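Local coordinates for mitochondrial dynamics protein MID49 (Mus musculus, PDB 4WOY) that recruits the fission mediator dynamin-related protein 1 to the mitochondrial outer membrane, regulates its GTPase activity and is required for mitochondrial fission, at residues A28-L33 against S148-L153; E34-L39 against G49-G54; L245-W250 against E308-D313; Q289-C294 against S299-G304. The protein carries 1 engineered substitution. All coordinates share one frame; numbering follows the deposited sequence.

Overall arrangement
The probably cytoplasmic part of MID49 illustrates how contact chemistry changes with place in a fold. Contacts 1 and 2 share helix 18-42 in the nucleotidyltransferase-like region and touch each other, their centres 12 Å apart. Both are partly buried, but contact 1 is apolar contact alone, whereas contact 2 adds one side-chain-to-backbone hydrogen bond. Contacts 3 and 4, also with centres 12 Å apart, lie across the chain's centre in the Mab-21-like helical region, where Ile311 joins them. Contact 3 is a charged surface pairing of uncertain geometry; contact 4, nested within its loop, is partly buried and has the most hydrogen bonds across its segments of the four.

Contact 1. Residues A28-L33 against S148-L153; sequences AGDIAL and SLLGCL
Asp30 meets Leu150 through its aliphatic carbon more closely than through its carboxylate. Asp30 CB lies 3.7 Å from Leu150 CD2 and 3.9 Å from Leu150 CD1, so it sits against the forked end of the leucine. With CG beside the backbone N and anti to the carbonyl carbon (chi1 -73°), the acid group runs along the same methyl: Asp30 CG is 4.1 Å from Leu150 CD2. No hydrogen bond joins the two segments, and an acidic residue is here used for its hydrocarbon root.

This is a point of contact between two helices of the nucleotidyltransferase-like region. Helix 18-42 lies against the mixed sheet, and Leu150 comes from the last turn of helix 143-150, just before Gly151, which leaves helical geometry with positive phi in a Schellman motif. The chain then leaves through Cys152 toward strand 153-156.

Ile31, the next residue along helix 18-42, supplies the second apolar surface. Ile31 CG1 approaches Leu150 CD1 to 4.0 Å, the isoleucine branch passing at a slant to the leucine. The methyls of Leu150 thus divide their work, CD2 lying on Asp30 while CD1 spans Asp30 and Ile31. Ile31 is buried, and on the sheet it also touches Leu176 of strand 173-182 and Leu165 of strand 162-166; Cys152 packs on the same Leu165. Ala32, next in the helix, rests on Leu71 of strand 69-74.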
# COMPACT_ATOMS: atom_id res chain seq x y z
N ALA A 28 15.90 -4.91 3.26
CA ALA A 28 14.53 -5.40 3.33
C ALA A 28 14.44 -6.89 3.00
O ALA A 28 13.67 -7.63 3.61
CB ALA A 28 13.62 -4.59 2.38
N GLY A 29 15.22 -7.34 2.03
CA GLY A 29 15.26 -8.73 1.66
C GLY A 29 15.82 -9.54 2.80
O GLY A 29 15.31 -10.61 3.14
N ASP A 30 16.88 -9.01 3.42
CA ASP A 30 17.56 -9.73 4.51
C ASP A 30 16.76 -9.75 5.80
O ASP A 30 16.74 -10.76 6.51
CB ASP A 30 18.93 -9.13 4.76
CG ASP A 30 19.91 -9.48 3.67
OD1 ASP A 30 19.87 -10.62 3.19
OD2 ASP A 30 20.71 -8.60 3.31
N ILE A 31 16.09 -8.65 6.11
CA ILE A 31 15.20 -8.59 7.25
C ILE A 31 14.07 -9.61 7.10
O ILE A 31 13.67 -10.26 8.06
CB ILE A 31 14.60 -7.19 7.42
CG1 ILE A 31 15.73 -6.18 7.69
CG2 ILE A 31 13.58 -7.17 8.54
CD1 ILE A 31 15.29 -4.76 7.78
N ALA A 32 13.58 -9.79 5.87
CA ALA A 32 12.50 -10.74 5.63
C ALA A 32 12.90 -12.17 5.97
O ALA A 32 12.16 -12.89 6.62
CB ALA A 32 12.03 -10.65 4.19
N LEU A 33 14.10 -12.56 5.55
CA LEU A 33 14.57 -13.92 5.78
C LEU A 33 14.80 -14.22 7.25
O LEU A 33 14.55 -15.35 7.68
CB LEU A 33 15.85 -14.17 5.00
CG LEU A 33 15.72 -14.10 3.48
CD1 LEU A 33 17.04 -14.45 2.85
CD2 LEU A 33 14.64 -15.04 3.02
N SER A 148 22.44 -5.97 14.46
CA SER A 148 23.88 -6.11 14.58
C SER A 148 24.44 -6.90 13.40
O SER A 148 25.49 -6.56 12.86
CB SER A 148 24.23 -6.80 15.90
OG SER A 148 25.63 -6.93 16.04
N LEU A 149 23.72 -7.95 13.01
CA LEU A 149 24.12 -8.82 11.90
C LEU A 149 24.14 -8.10 10.55
O LEU A 149 25.01 -8.33 9.72
CB LEU A 149 23.18 -10.03 11.83
CG LEU A 149 23.31 -11.01 10.66
CD1 LEU A 149 24.48 -11.96 10.89
CD2 LEU A 149 22.00 -11.78 10.38
N LEU A 150 23.18 -7.20 10.36
CA LEU A 150 23.00 -6.54 9.07
C LEU A 150 23.55 -5.11 9.04
O LEU A 150 23.35 -4.39 8.06
CB LEU A 150 21.52 -6.52 8.70
CG LEU A 150 20.82 -7.87 8.57
CD1 LEU A 150 19.34 -7.67 8.34
CD2 LEU A 150 21.42 -8.70 7.44
N GLY A 151 24.23 -4.70 10.10
CA GLY A 151 24.76 -3.35 10.19
C GLY A 151 23.71 -2.25 10.06
O GLY A 151 23.87 -1.35 9.24
N CYS A 152 22.63 -2.35 10.83
CA CYS A 152 21.61 -1.30 10.91
C CYS A 152 20.83 -1.44 12.22
O CYS A 152 21.07 -2.36 12.98
CB CYS A 152 20.64 -1.38 9.73
SG CYS A 152 19.71 -2.92 9.64
N LEU A 153 19.91 -0.52 12.48
CA LEU A 153 18.99 -0.63 13.62
C LEU A 153 17.58 -0.90 13.11
O LEU A 153 17.10 -0.18 12.23
CB LEU A 153 18.96 0.64 14.46
CG LEU A 153 18.93 0.47 15.99
CD1 LEU A 153 20.36 0.29 16.51
CD2 LEU A 153 18.16 1.59 16.71

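Contact 2. Residues E34-L39 against G49-G54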
# COMPACT_ATOMS: atom_id res chain seq x y z
N GLU A 34 15.31 -13.24 8.00
CA GLU A 34 15.46 -13.36 9.46
C GLU A 34 14.11 -13.43 10.17
O GLU A 34 13.88 -14.29 11.01
CB GLU A 34 16.28 -12.17 10.01
CG GLU A 34 17.77 -12.31 9.82
CD GLU A 34 18.29 -13.60 10.43
OE1 GLU A 34 18.01 -13.84 11.62
OE2 GLU A 34 18.96 -14.37 9.73
N LEU A 35 13.21 -12.53 9.81
CA LEU A 35 11.87 -12.53 10.35
C LEU A 35 11.13 -13.81 10.00
O LEU A 35 10.37 -14.35 10.82
CB LEU A 35 11.10 -11.33 9.82
CG LEU A 35 9.72 -11.09 10.41
CD1 LEU A 35 9.76 -11.15 11.93
CD2 LEU A 35 9.19 -9.75 9.95
N GLN A 36 11.34 -14.31 8.78
CA GLN A 36 10.71 -15.56 8.37
C GLN A 36 11.26 -16.73 9.20
O GLN A 36 10.52 -17.64 9.59
CB GLN A 36 10.94 -15.85 6.90
CG GLN A 36 10.12 -17.03 6.44
CD GLN A 36 10.47 -17.42 5.04
OE1 GLN A 36 10.56 -16.58 4.15
NE2 GLN A 36 10.67 -18.72 4.82
N ALA A 37 12.56 -16.70 9.44
CA ALA A 37 13.18 -17.76 10.21
C ALA A 37 12.57 -17.77 11.61
O ALA A 37 12.28 -18.84 12.15
CB ALA A 37 14.70 -17.57 10.27
N TYR A 38 12.35 -16.59 12.17
CA TYR A 38 11.71 -16.48 13.47
C TYR A 38 10.32 -17.08 13.47
O TYR A 38 9.97 -17.85 14.35
CB TYR A 38 11.62 -15.03 13.93
CG TYR A 38 10.66 -14.86 15.08
CD1 TYR A 38 11.09 -15.02 16.39
CD2 TYR A 38 9.32 -14.57 14.85
CE1 TYR A 38 10.21 -14.88 17.44
CE2 TYR A 38 8.43 -14.45 15.90
CZ TYR A 38 8.89 -14.60 17.19
OH TYR A 38 8.00 -14.47 18.23
N LEU A 39 9.52 -16.70 12.48
CA LEU A 39 8.12 -17.10 12.43
C LEU A 39 7.99 -18.61 12.30
O LEU A 39 7.18 -19.23 12.98
CB LEU A 39 7.40 -16.39 11.27
CG LEU A 39 5.87 -16.50 11.14
CD1 LEU A 39 5.15 -15.17 10.90
CD2 LEU A 39 5.59 -17.45 9.99
N GLY A 49 3.14 -18.60 4.21
CA GLY A 49 4.07 -18.78 3.12
C GLY A 49 5.30 -17.93 3.41
O GLY A 49 5.35 -17.23 4.42
N ALA A 50 6.28 -18.00 2.52
CA ALA A 50 7.49 -17.19 2.61
C ALA A 50 7.18 -15.70 2.58
O ALA A 50 6.32 -15.24 1.83
CB ALA A 50 8.46 -17.56 1.47
N LEU A 51 7.89 -14.93 3.40
CA LEU A 51 7.72 -13.49 3.41
C LEU A 51 8.19 -12.92 2.08
O LEU A 51 9.26 -13.24 1.61
CB LEU A 51 8.49 -12.85 4.57
CG LEU A 51 8.23 -13.29 6.02
CD1 LEU A 51 8.74 -12.24 7.00
CD2 LEU A 51 6.76 -13.56 6.27
N VAL A 52 7.36 -12.07 1.48
CA VAL A 52 7.69 -11.43 0.21
C VAL A 52 7.77 -9.91 0.36
O VAL A 52 6.77 -9.27 0.70
CB VAL A 52 6.65 -11.75 -0.88
CG1 VAL A 52 6.99 -11.02 -2.17
CG2 VAL A 52 6.52 -13.25 -1.10
N PRO A 53 8.96 -9.35 0.16
CA PRO A 53 9.10 -7.90 0.12
C PRO A 53 8.60 -7.35 -1.20
O PRO A 53 8.74 -8.00 -2.24
CB PRO A 53 10.61 -7.69 0.29
CG PRO A 53 11.22 -8.92 -0.26
CD PRO A 53 10.26 -10.04 0.10
N GLY A 54 7.98 -6.17 -1.15
CA GLY A 54 7.39 -5.57 -2.33
C GLY A 54 7.02 -4.13 -2.08
O GLY A 54 7.39 -3.55 -1.05
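Ala50 lies against one face of the Gln36 amide, with Gln36 OE1 3.5 Å from both Ala50 CA and Ala50 CB. The glutamine gets there by stretching: its CG is anti to the backbone N (chi1 -171°) and the chain stays extended beyond it, carrying the amide from helix 18-42 across to the incoming loop.

Leu51 gives the contact its centre. Leu51 N donates to Gln36 OE1 at 3.2 Å, with an N-H...O angle of 145° and the donor standing 52° out of the carbonyl plane. The leucine side chain turns toward the helix, where Leu51 CG rests 3.8 Å from Gln36 CB. Further out, Leu51 CD1 packs 3.7 Å from Leu35 CG, the two leucines crossing at about a right angle. Both also touch Leu71 of strand 69-74, placing this junction between helix and sheet.

From Val52 the chain enters strand 52-54, which pairs antiparallel with strand 69-74 through backbone bonds to Leu72 and Arg70. The chemistry is therefore two-layered: apolar contact seats Leu51, and a single, rather bent bond gives its amide a side-chain partner just before the sheet pairing of Val52.

Contact 3. Residues L245-W250 against E308-D313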
# COMPACT_ATOMS: atom_id res chain seq x y z
N LEU A 245 -1.31 18.81 1.32
CA LEU A 245 -1.62 17.76 0.35
C LEU A 245 -1.21 16.38 0.81
O LEU A 245 -1.39 15.41 0.08
CB LEU A 245 -0.91 18.05 -0.97
CG LEU A 245 -1.13 19.43 -1.57
CD1 LEU A 245 -0.36 19.53 -2.89
CD2 LEU A 245 -2.62 19.72 -1.76
N VAL A 246 -0.63 16.29 2.00
CA VAL A 246 -0.02 15.05 2.48
C VAL A 246 -1.02 13.90 2.61
O VAL A 246 -0.65 12.72 2.50
CB VAL A 246 0.70 15.30 3.84
CG1 VAL A 246 0.78 14.03 4.69
CG2 VAL A 246 2.09 15.85 3.58
N ARG A 247 -2.29 14.22 2.82
CA ARG A 247 -3.31 13.18 2.93
C ARG A 247 -3.56 12.49 1.57
O ARG A 247 -3.99 11.34 1.50
CB ARG A 247 -4.63 13.77 3.45
CG ARG A 247 -4.67 14.07 4.94
CD ARG A 247 -4.74 12.83 5.79
NE ARG A 247 -5.87 11.96 5.46
CZ ARG A 247 -7.12 12.13 5.90
NH1 ARG A 247 -7.41 13.17 6.67
NH2 ARG A 247 -8.07 11.28 5.57
N LEU A 248 -3.28 13.21 0.49
CA LEU A 248 -3.37 12.65 -0.85
C LEU A 248 -2.18 11.74 -1.01
O LEU A 248 -1.07 12.22 -1.22
CB LEU A 248 -3.35 13.74 -1.91
CG LEU A 248 -4.59 14.62 -1.87
CD1 LEU A 248 -4.54 15.67 -2.97
CD2 LEU A 248 -5.84 13.74 -1.95
N GLY A 249 -2.41 10.44 -0.86
CA GLY A 249 -1.32 9.49 -0.87
C GLY A 249 -1.29 8.64 -2.11
O GLY A 249 -2.02 8.87 -3.06
N TRP A 250 -0.49 7.59 -2.07
CA TRP A 250 -0.29 6.73 -3.21
C TRP A 250 -1.61 6.20 -3.80
O TRP A 250 -1.82 6.27 -5.00
CB TRP A 250 0.58 5.56 -2.80
CG TRP A 250 0.81 4.62 -3.90
CD1 TRP A 250 -0.02 3.62 -4.32
CD2 TRP A 250 1.99 4.52 -4.70
NE1 TRP A 250 0.56 2.94 -5.36
CE2 TRP A 250 1.79 3.47 -5.61
CE3 TRP A 250 3.20 5.23 -4.73
CZ2 TRP A 250 2.75 3.11 -6.55
CZ3 TRP A 250 4.14 4.88 -5.67
CH2 TRP A 250 3.92 3.82 -6.57
N GLU A 308 -14.84 18.40 5.67
CA GLU A 308 -15.11 19.39 4.63
C GLU A 308 -13.96 20.39 4.48
O GLU A 308 -13.56 20.70 3.35
CB GLU A 308 -16.43 20.11 4.91
CG GLU A 308 -16.91 20.99 3.76
CD GLU A 308 -18.36 21.41 3.91
OE1 GLU A 308 -18.96 21.18 4.98
OE2 GLU A 308 -18.91 21.97 2.94
N GLU A 309 -13.41 20.85 5.61
CA GLU A 309 -12.34 21.83 5.59
C GLU A 309 -11.08 21.27 4.95
O GLU A 309 -10.38 21.98 4.24
CB GLU A 309 -12.00 22.30 7.01
CG GLU A 309 -12.98 23.28 7.61
CD GLU A 309 -12.51 23.80 8.95
OE1 GLU A 309 -11.46 23.31 9.44
OE2 GLU A 309 -13.17 24.70 9.52
N GLU A 310 -10.80 19.99 5.19
CA GLU A 310 -9.68 19.29 4.57
C GLU A 310 -9.75 19.38 3.05
O GLU A 310 -8.83 19.85 2.40
CB GLU A 310 -9.68 17.82 4.98
CG GLU A 310 -8.71 17.46 6.08
CD GLU A 310 -8.97 16.07 6.60
OE1 GLU A 310 -10.15 15.71 6.80
OE2 GLU A 310 -8.00 15.31 6.78
N ILE A 311 -10.89 18.98 2.51
CA ILE A 311 -11.14 19.05 1.08
C ILE A 311 -11.03 20.47 0.55
O ILE A 311 -10.37 20.72 -0.45
CB ILE A 311 -12.53 18.50 0.77
CG1 ILE A 311 -12.52 16.97 0.89
CG2 ILE A 311 -12.97 18.93 -0.60
CD1 ILE A 311 -13.87 16.35 0.73
N ASP A 312 -11.64 21.40 1.26
CA ASP A 312 -11.63 22.79 0.85
C ASP A 312 -10.21 23.33 0.87
O ASP A 312 -9.81 24.13 0.03
CB ASP A 312 -12.54 23.63 1.75
CG ASP A 312 -14.01 23.35 1.52
OD1 ASP A 312 -14.37 22.78 0.46
OD2 ASP A 312 -14.83 23.72 2.40
N ASP A 313 -9.43 22.85 1.82
CA ASP A 313 -8.07 23.35 2.00
C ASP A 313 -7.16 22.82 0.90
O ASP A 313 -6.34 23.56 0.35
CB ASP A 313 -7.55 22.95 3.38
CG ASP A 313 -6.49 23.90 3.90
OD1 ASP A 313 -5.32 23.74 3.51
OD2 ASP A 313 -6.84 24.81 4.68
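Arg247 and Glu310 pair by charge, a salt bridge whose exact geometry is doubtful and the one direct meeting of loop 245-250 with helix 308-317 within the two segments. Arg247 NH1 and Glu310 OE2 are modelled 2.2 Å apart, which is too close, so neither atom's place is secure. As modelled, the carboxylate oxygen comes to the edge of the guanidinium, near its plane, while the two flat groups are turned 53° from each other. In the model the arginine chain is bent at chi2 and chi3, whereas the glutamate reaches out with its chain extended beyond CG, and the two side chains cross at about a right angle.

Further polar and aromatic partners lie just outside the pair. Glu310 OE1 accepts a hydrogen bond from Arg307 N, just before helix 308-317, and Arg247, as modelled, makes a cation-pi contact with Phe306, so the residues leading into this helix appear to engage both members of the bridge.

Backbone bonds shape the two supports. Leu245 to Leu248 form a type I turn, closed by Leu248 N to Leu245 O at 2.9 Å, with Arg247 inside it; Gly249 then serves as N-cap of helix 250-261. On the other side, Asp312 N bonds to Glu308 O at 2.9 Å in a regular helical turn.

Apolar packing runs beneath the charges, where Leu245 and Leu248 both touch Ile314 of helix 308-317. A surface charge pair, imprecisely placed, over an apolar layer joins an interhelical turn to the last helix of the Mab-21-like, HhH/H2TH-like helical region.

Contact 4. Residues Q289-C294 against S299-G304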
# COMPACT_ATOMS: atom_id res chain seq x y z
N GLN A 289 -16.67 17.95 -5.64
CA GLN A 289 -17.78 17.02 -5.49
C GLN A 289 -17.49 15.96 -4.42
O GLN A 289 -18.28 15.05 -4.21
CB GLN A 289 -18.13 16.36 -6.82
CG GLN A 289 -17.01 15.56 -7.45
CD GLN A 289 -17.33 15.14 -8.87
OE1 GLN A 289 -18.39 14.56 -9.14
NE2 GLN A 289 -16.43 15.45 -9.80
N ALA A 290 -16.33 16.08 -3.78
CA ALA A 290 -15.94 15.18 -2.68
C ALA A 290 -16.03 13.69 -3.02
O ALA A 290 -16.42 12.88 -2.19
CB ALA A 290 -16.78 15.49 -1.45
N SER A 291 -15.71 13.34 -4.25
CA SER A 291 -15.76 11.95 -4.67
C SER A 291 -14.54 11.56 -5.52
O SER A 291 -14.31 12.11 -6.58
CB SER A 291 -17.04 11.70 -5.46
OG SER A 291 -17.02 10.40 -6.03
N LEU A 292 -13.78 10.59 -5.02
CA LEU A 292 -12.69 10.00 -5.77
C LEU A 292 -12.77 8.49 -5.60
O LEU A 292 -12.17 7.93 -4.68
CB LEU A 292 -11.33 10.52 -5.28
CG LEU A 292 -10.12 10.02 -6.06
CD1 LEU A 292 -10.28 10.43 -7.51
CD2 LEU A 292 -8.80 10.55 -5.47
N PRO A 293 -13.57 7.82 -6.44
CA PRO A 293 -13.81 6.38 -6.29
C PRO A 293 -12.62 5.50 -6.72
O PRO A 293 -11.86 5.94 -7.57
CB PRO A 293 -15.04 6.12 -7.17
CG PRO A 293 -15.10 7.28 -8.12
CD PRO A 293 -14.43 8.45 -7.46
N CYS A 294 -12.46 4.30 -6.16
CA CYS A 294 -11.40 3.38 -6.64
C CYS A 294 -11.72 2.84 -8.00
O CYS A 294 -12.83 2.39 -8.24
CB CYS A 294 -11.19 2.19 -5.72
SG CYS A 294 -10.03 2.41 -4.46
N SER A 299 -17.26 1.62 -5.41
CA SER A 299 -18.03 1.90 -4.22
C SER A 299 -17.15 2.51 -3.13
O SER A 299 -17.66 3.17 -2.24
CB SER A 299 -18.78 0.65 -3.73
OG SER A 299 -17.92 -0.44 -3.55
N VAL A 300 -15.83 2.29 -3.16
CA VAL A 300 -15.05 3.00 -2.15
C VAL A 300 -14.66 4.39 -2.65
O VAL A 300 -14.07 4.58 -3.73
CB VAL A 300 -13.79 2.20 -1.63
CG1 VAL A 300 -14.17 0.81 -1.17
CG2 VAL A 300 -12.76 2.09 -2.64
N ASN A 301 -15.01 5.38 -1.83
CA ASN A 301 -14.71 6.76 -2.11
C ASN A 301 -13.47 7.18 -1.30
O ASN A 301 -13.52 7.28 -0.07
CB ASN A 301 -15.93 7.62 -1.77
CG ASN A 301 -15.66 9.10 -1.91
OD1 ASN A 301 -14.63 9.52 -2.45
ND2 ASN A 301 -16.61 9.91 -1.43
N LEU A 302 -12.36 7.40 -1.99
CA LEU A 302 -11.10 7.67 -1.29
C LEU A 302 -11.10 9.02 -0.59
O LEU A 302 -10.20 9.33 0.19
CB LEU A 302 -9.91 7.54 -2.24
CG LEU A 302 -9.56 6.09 -2.59
CD1 LEU A 302 -8.17 6.00 -3.15
CD2 LEU A 302 -9.67 5.17 -1.37
N LEU A 303 -12.12 9.84 -0.87
CA LEU A 303 -12.29 11.12 -0.20
C LEU A 303 -13.38 11.10 0.84
O LEU A 303 -13.71 12.14 1.41
CB LEU A 303 -12.60 12.23 -1.21
CG LEU A 303 -11.56 12.66 -2.23
CD1 LEU A 303 -12.14 13.82 -2.98
CD2 LEU A 303 -10.21 13.00 -1.55
N GLY A 304 -13.96 9.93 1.07
CA GLY A 304 -15.11 9.79 1.95
C GLY A 304 -14.91 10.19 3.39
O GLY A 304 -15.80 10.76 4.02
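Asn301 binds the backbone of 289-294 with both ends of its amide. Asn301 ND2 donates to Ala290 O at 3.1 Å, in the plane of that carbonyl and close to the amide plane of the asparagine itself. Asn301 OD1 receives Leu292 N at 2.9 Å in a nearly straight bond (170°). A CG anti to the backbone N (chi1 175°) carries the amide alongside the facing chain. On the opposite face of the amide plane, Leu303 N also reaches Asn301 OD1, at 3.0 Å; this closes an Asx turn, and two donors fix the amide's rotation.

Main-chain bonds continue the join, from Leu302 N to Leu292 O at 2.7 Å and from Cys294 N to Val300 O at 2.9 Å. Between these, Pro293 and Asn301 form an antiparallel non-hydrogen-bonded pair, making a short, weakly bonded beta hairpin within the Mab-21-like region. A type I turn from Asn301 to Gly304 leads out of it.

Apolar groups flank the strands. Leu292 CB packs 3.7 Å from Leu303 CG, and Cys294 SG lies tightly against Val300 CG2 at 3.3 Å. Further out, Phe282 and Ser286 of helix 272-288 meet Leu292, while Gln255 of helix 250-261 touches Cys294 and Leu302. Helix 272-288 itself ends in a Schellman motif at Ala290, whose positive phi turns the chain into the segment that Asn301 holds.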